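Local structure of actin-related protein 8 (Homo sapiens, 4FO0) at residues 249-254 with 482-487; 256-261 with 478-483. The protein binds ATP with low basal ATPase activity, cannot polymerize, and is a proposed core subunit of the INO80 chromatin remodeling complex. One frame throughout, in Å; residues are numbered along the deposited sequence.

Contact 1: 249-254 with 482-487. With ATP (adenosine-5'-triphosphate), chain C.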
# COMPACT_ATOMS: atom_id res chain seq x y z
N CYS A 249 14.45 11.87 -1.76
CA CYS A 249 14.10 10.58 -2.34
C CYS A 249 12.85 10.05 -1.61
O CYS A 249 12.81 10.00 -0.38
CB CYS A 249 15.27 9.61 -2.21
SG CYS A 249 14.97 7.97 -2.90
N ILE A 250 11.81 9.71 -2.37
CA ILE A 250 10.56 9.21 -1.80
C ILE A 250 10.39 7.73 -2.05
O ILE A 250 10.58 7.25 -3.17
CB ILE A 250 9.32 9.84 -2.45
CG1 ILE A 250 9.56 11.31 -2.69
CG2 ILE A 250 8.07 9.57 -1.58
CD1 ILE A 250 9.99 12.03 -1.44
N VAL A 251 10.00 7.02 -1.01
CA VAL A 251 9.71 5.60 -1.13
C VAL A 251 8.32 5.37 -0.60
O VAL A 251 8.04 5.64 0.56
CB VAL A 251 10.68 4.74 -0.30
CG1 VAL A 251 10.37 3.29 -0.50
CG2 VAL A 251 12.12 5.05 -0.68
N ASP A 252 7.42 4.88 -1.45
CA ASP A 252 6.08 4.57 -0.97
C ASP A 252 5.92 3.06 -0.93
O ASP A 252 5.78 2.42 -1.98
CB ASP A 252 5.02 5.23 -1.86
CG ASP A 252 3.57 4.96 -1.36
OD1 ASP A 252 3.32 3.91 -0.72
OD2 ASP A 252 2.68 5.82 -1.61
N VAL A 253 5.97 2.49 0.26
CA VAL A 253 5.70 1.06 0.40
C VAL A 253 4.24 0.84 0.73
O VAL A 253 3.79 1.18 1.83
CB VAL A 253 6.56 0.38 1.48
CG1 VAL A 253 6.54 -1.13 1.26
CG2 VAL A 253 7.98 0.89 1.45
N GLY A 254 3.50 0.30 -0.23
CA GLY A 254 2.09 0.06 -0.01
C GLY A 254 1.84 -1.39 0.31
O GLY A 254 2.73 -2.13 0.73
N LYS A 482 18.67 -1.43 -2.50
CA LYS A 482 19.27 -1.38 -3.82
C LYS A 482 18.50 -0.46 -4.77
O LYS A 482 19.10 0.29 -5.55
CB LYS A 482 19.34 -2.79 -4.42
CG LYS A 482 20.21 -3.73 -3.64
CD LYS A 482 20.27 -5.12 -4.27
CE LYS A 482 20.97 -6.12 -3.35
NZ LYS A 482 20.24 -6.31 -2.04
N ALA A 483 17.17 -0.52 -4.71
CA ALA A 483 16.32 0.33 -5.53
C ALA A 483 16.50 1.80 -5.17
O ALA A 483 16.60 2.65 -6.05
CB ALA A 483 14.89 -0.06 -5.34
N ILE A 484 16.51 2.10 -3.88
CA ILE A 484 16.73 3.47 -3.46
C ILE A 484 18.04 3.98 -4.01
O ILE A 484 18.09 5.06 -4.60
CB ILE A 484 16.74 3.59 -1.94
CG1 ILE A 484 15.33 3.36 -1.41
CG2 ILE A 484 17.31 4.96 -1.51
CD1 ILE A 484 15.27 3.18 0.07
N LEU A 485 19.10 3.20 -3.83
CA LEU A 485 20.43 3.57 -4.30
C LEU A 485 20.43 3.74 -5.82
O LEU A 485 20.81 4.79 -6.34
CB LEU A 485 21.44 2.50 -3.88
CG LEU A 485 21.74 2.49 -2.38
CD1 LEU A 485 22.77 1.45 -2.03
CD2 LEU A 485 22.18 3.86 -1.91
N HIS A 486 19.99 2.71 -6.51
CA HIS A 486 19.92 2.76 -7.96
C HIS A 486 19.19 4.00 -8.47
O HIS A 486 19.62 4.64 -9.42
CB HIS A 486 19.24 1.51 -8.49
CG HIS A 486 19.06 1.52 -9.97
ND1 HIS A 486 17.99 2.14 -10.58
CD2 HIS A 486 19.81 0.99 -10.97
CE1 HIS A 486 18.09 1.99 -11.89
NE2 HIS A 486 19.19 1.30 -12.15
N SER A 487 18.07 4.31 -7.85
CA SER A 487 17.27 5.47 -8.22
C SER A 487 18.06 6.77 -8.08
O SER A 487 18.10 7.59 -8.99
CB SER A 487 16.01 5.50 -7.33
OG SER A 487 15.32 6.74 -7.41
PG ATP C . -0.51 0.16 -2.77
O1G ATP C . 0.17 1.46 -2.42
O2G ATP C . -1.53 0.25 -3.88
O3G ATP C . 0.41 -1.04 -2.90
PB ATP C . -2.14 0.82 -0.46
O1B ATP C . -3.48 0.17 -0.22
O2B ATP C . -1.99 2.30 -0.81
O3B ATP C . -1.39 -0.17 -1.48
PA ATP C . -1.14 1.31 2.16
O1A ATP C . -2.54 1.40 2.72
O2A ATP C . -0.27 2.53 2.03
O3A ATP C . -1.21 0.49 0.80
O5' ATP C . -0.36 0.25 3.06
C5' ATP C . -0.99 -0.99 3.31
C4' ATP C . 0.02 -1.93 3.92
O4' ATP C . 0.49 -1.32 5.12
C3' ATP C . -0.58 -3.27 4.32
O3' ATP C . 0.25 -4.33 3.83
C2' ATP C . -0.56 -3.24 5.83
O2' ATP C . -0.37 -4.53 6.40
C1' ATP C . 0.63 -2.36 6.08
N9 ATP C . 0.64 -1.88 7.47
C8 ATP C . -0.26 -1.06 8.04
N7 ATP C . 0.05 -0.84 9.34
C5 ATP C . 1.18 -1.51 9.61
C6 ATP C . 2.03 -1.71 10.79
N6 ATP C . 1.72 -1.10 11.96
N1 ATP C . 3.12 -2.51 10.64
C2 ATP C . 3.43 -3.12 9.48
N3 ATP C . 2.68 -2.99 8.37
C4 ATP C . 1.56 -2.21 8.37

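Contact 2: 256-261 with 478-483. With ATP (adenosine-5'-triphosphate), chain C.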
# COMPACT_ATOMS: atom_id res chain seq x y z
N GLN A 256 0.87 -3.56 -1.94
CA GLN A 256 1.22 -4.40 -3.08
C GLN A 256 2.28 -3.85 -4.01
O GLN A 256 2.89 -4.61 -4.76
CB GLN A 256 -0.04 -4.73 -3.87
CG GLN A 256 -0.84 -5.77 -3.15
CD GLN A 256 -2.24 -5.82 -3.62
OE1 GLN A 256 -2.52 -5.66 -4.81
NE2 GLN A 256 -3.15 -6.00 -2.68
N LYS A 257 2.51 -2.54 -3.99
CA LYS A 257 3.51 -1.95 -4.86
C LYS A 257 4.42 -1.10 -4.04
O LYS A 257 4.01 -0.55 -3.02
CB LYS A 257 2.88 -1.14 -5.99
CG LYS A 257 2.24 0.16 -5.55
CD LYS A 257 3.24 1.31 -5.59
CE LYS A 257 2.72 2.52 -4.82
NZ LYS A 257 2.59 2.23 -3.36
N THR A 258 5.67 -1.00 -4.48
CA THR A 258 6.64 -0.10 -3.85
C THR A 258 7.21 0.86 -4.88
O THR A 258 7.76 0.43 -5.88
CB THR A 258 7.80 -0.88 -3.28
OG1 THR A 258 7.32 -1.71 -2.22
CG2 THR A 258 8.86 0.08 -2.75
N SER A 259 7.06 2.17 -4.63
CA SER A 259 7.60 3.18 -5.53
C SER A 259 8.85 3.78 -4.95
O SER A 259 8.93 4.03 -3.75
CB SER A 259 6.60 4.32 -5.73
OG SER A 259 5.45 3.90 -6.45
N VAL A 260 9.83 4.00 -5.82
CA VAL A 260 11.00 4.80 -5.49
C VAL A 260 11.15 5.90 -6.54
O VAL A 260 10.89 5.68 -7.73
CB VAL A 260 12.27 3.96 -5.47
CG1 VAL A 260 13.40 4.73 -4.80
CG2 VAL A 260 12.03 2.68 -4.72
N CYS A 261 11.56 7.09 -6.10
CA CYS A 261 11.90 8.13 -7.05
C CYS A 261 12.52 9.33 -6.35
O CYS A 261 12.43 9.47 -5.13
CB CYS A 261 10.69 8.54 -7.88
SG CYS A 261 9.55 9.71 -7.08
N LEU A 478 14.12 -6.56 -7.04
CA LEU A 478 15.16 -5.70 -6.55
C LEU A 478 14.84 -5.28 -5.12
O LEU A 478 13.75 -4.77 -4.85
CB LEU A 478 15.23 -4.47 -7.45
CG LEU A 478 16.40 -3.53 -7.27
CD1 LEU A 478 17.65 -4.28 -7.62
CD2 LEU A 478 16.22 -2.32 -8.15
N GLY A 479 15.77 -5.51 -4.20
CA GLY A 479 15.54 -5.15 -2.82
C GLY A 479 15.34 -3.65 -2.63
O GLY A 479 15.82 -2.82 -3.40
N LEU A 480 14.62 -3.31 -1.58
CA LEU A 480 14.24 -1.93 -1.35
C LEU A 480 15.45 -0.97 -1.31
O LEU A 480 15.45 0.07 -1.96
CB LEU A 480 13.39 -1.85 -0.09
CG LEU A 480 12.86 -0.49 0.32
CD1 LEU A 480 12.15 0.14 -0.85
CD2 LEU A 480 11.92 -0.66 1.49
N ASP A 481 16.50 -1.33 -0.57
CA ASP A 481 17.70 -0.50 -0.45
C ASP A 481 18.48 -0.33 -1.76
O ASP A 481 18.92 0.77 -2.09
CB ASP A 481 18.61 -1.02 0.67
CG ASP A 481 18.97 -2.50 0.52
OD1 ASP A 481 18.34 -3.23 -0.29
OD2 ASP A 481 19.89 -2.95 1.23
N LYS A 482 18.67 -1.43 -2.50
CA LYS A 482 19.27 -1.38 -3.82
C LYS A 482 18.50 -0.46 -4.77
O LYS A 482 19.10 0.29 -5.55
CB LYS A 482 19.34 -2.79 -4.42
CG LYS A 482 20.21 -3.73 -3.64
CD LYS A 482 20.27 -5.12 -4.27
CE LYS A 482 20.97 -6.12 -3.35
NZ LYS A 482 20.24 -6.31 -2.04
N ALA A 483 17.17 -0.52 -4.71
CA ALA A 483 16.32 0.33 -5.53
C ALA A 483 16.50 1.80 -5.17
O ALA A 483 16.60 2.65 -6.05
CB ALA A 483 14.89 -0.06 -5.34
PG ATP C . -0.51 0.16 -2.77
O1G ATP C . 0.17 1.46 -2.42
O2G ATP C . -1.53 0.25 -3.88
O3G ATP C . 0.41 -1.04 -2.90
PB ATP C . -2.14 0.82 -0.46
O1B ATP C . -3.48 0.17 -0.22
O2B ATP C . -1.99 2.30 -0.81
O3B ATP C . -1.39 -0.17 -1.48
PA ATP C . -1.14 1.31 2.16
O1A ATP C . -2.54 1.40 2.72
O2A ATP C . -0.27 2.53 2.03
O3A ATP C . -1.21 0.49 0.80
O5' ATP C . -0.36 0.25 3.06
C5' ATP C . -0.99 -0.99 3.31
C4' ATP C . 0.02 -1.93 3.92
O4' ATP C . 0.49 -1.32 5.12
C3' ATP C . -0.58 -3.27 4.32
O3' ATP C . 0.25 -4.33 3.83
C2' ATP C . -0.56 -3.24 5.83
O2' ATP C . -0.37 -4.53 6.40
C1' ATP C . 0.63 -2.36 6.08
N9 ATP C . 0.64 -1.88 7.47
C8 ATP C . -0.26 -1.06 8.04
N7 ATP C . 0.05 -0.84 9.34
C5 ATP C . 1.18 -1.51 9.61
C6 ATP C . 2.03 -1.71 10.79
N6 ATP C . 1.72 -1.10 11.96
N1 ATP C . 3.12 -2.51 10.64
C2 ATP C . 3.43 -3.12 9.48
N3 ATP C . 2.68 -2.99 8.37
C4 ATP C . 1.56 -2.21 8.37

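Contact 1: 249-254 with 482-487
Ile484 reaches from its helix to two strand residues at once, and its two branches divide the work. CG1 and CD1 form one arm, which lies against CG2 of Val251; the gap from Val251 CG2 to Ile484 CG1 is 3.7 Å, and CD1 stands equally near, so a single methyl rests on the last two carbons of the arm. The two side chains cross at about a right angle. The other branch, methyl CG2, approaches Cys249, whose SG lies 4.1 Å from Ile484 CG2, a looser apolar touch. Cys249 brings its sulfur there with SG anti to the backbone N (chi1 180°), while Val251 offers the methyl that stands beside its own backbone N. Cys249 and Val251 are alternate residues of strand 247-253, so both point to the same side, toward the helix; Ile250 between them packs on Ala239 and Thr240 of helix 235-243, on the other face of the sheet. All three touching residues are buried, and the union is wholly apolar, with 138 Å² of surface covered. Ser487, one turn further along the helix, gives its OG to the carbonyl of Thr272. This is helix-on-sheet packing in the actin fold: helix 480-489 lies on a mixed sheet, and strand 247-253 runs on to Gly254, whose CA is 3.4 Å from ATP O1G in the nucleotide cleft.

Contact 2: 256-261 with 478-483
Thr258 and Leu480 meet methyl to methyl, with Thr258 CG2 3.8 Å from Leu480 CD1 and the two side chains crossing at about a right angle. Leu480 holds its CG anti to the backbone N (chi1 -179°), which carries the CD1 end toward the sheet. Two residues along the strand, Val260 repeats the apolar theme: its CG2 lies 4.0 Å from Ala483 CB, a short side chain that lets the helix come near, Val260 CA and Ala483 CA being 6.9 Å apart. The hydroxyl of Thr258 is engaged apart from this, hydrogen-bonded through OG1 to the carbonyl oxygen of Tyr278.

The start of the helix is held by polar bonds of its own: Gly479, at the N-cap, accepts the amide of Ala483 on its carbonyl, and Asp481 reaches beyond the segment through OD2 to a salt bridge with Arg523.

At the other end of 256-261 the interactions turn polar and face the nucleotide. Two successive amides grip one gamma-phosphate oxygen: Gln256 N is 2.7 Å from ATP O3G. Lys257 N is 2.8 Å from the same ATP O3G, and both bonds are fairly straight. The Lys257 chain, bent at chi2 and chi4, curls back so that NZ donates to ATP O1G at 2.7 Å; its ion pair with Asp252 is long and weak. With Lys257 cut back to an alanine, O1G is likely to lose its ammonium donor and the gamma-phosphate some compensation of its charge, although the backbone bond to O3G could persist.

Consecutive main-chain amides on a terminal phosphate, in the hairpin turn between two strands, are characteristic of the second phosphate-binding loop of the actin-type ATPase fold.

The two contacts are neighbours, their centres 5 Å apart, and both use helix 480-489, contact 2 its first turn and contact 1 the next residues, through Ile484. Along the chain, strand 258-264 of contact 2 is the next strand after 247-253 of contact 1, across a short turn, while the helix comes more than 200 residues later. The strands pair antiparallel in one six-stranded mixed sheet: Ile250 N lies 2.8 Å from Cys261 O, and Asp252 N lies 2.9 Å from Ser259 O, both probable hydrogen bonds. Val251 also packs on Leu480, knitting the two contacts into one apolar layer. The turn between the strands faces ATP, so the helix backs the same hairpin that presents its phosphate-binding groups to the nucleotide.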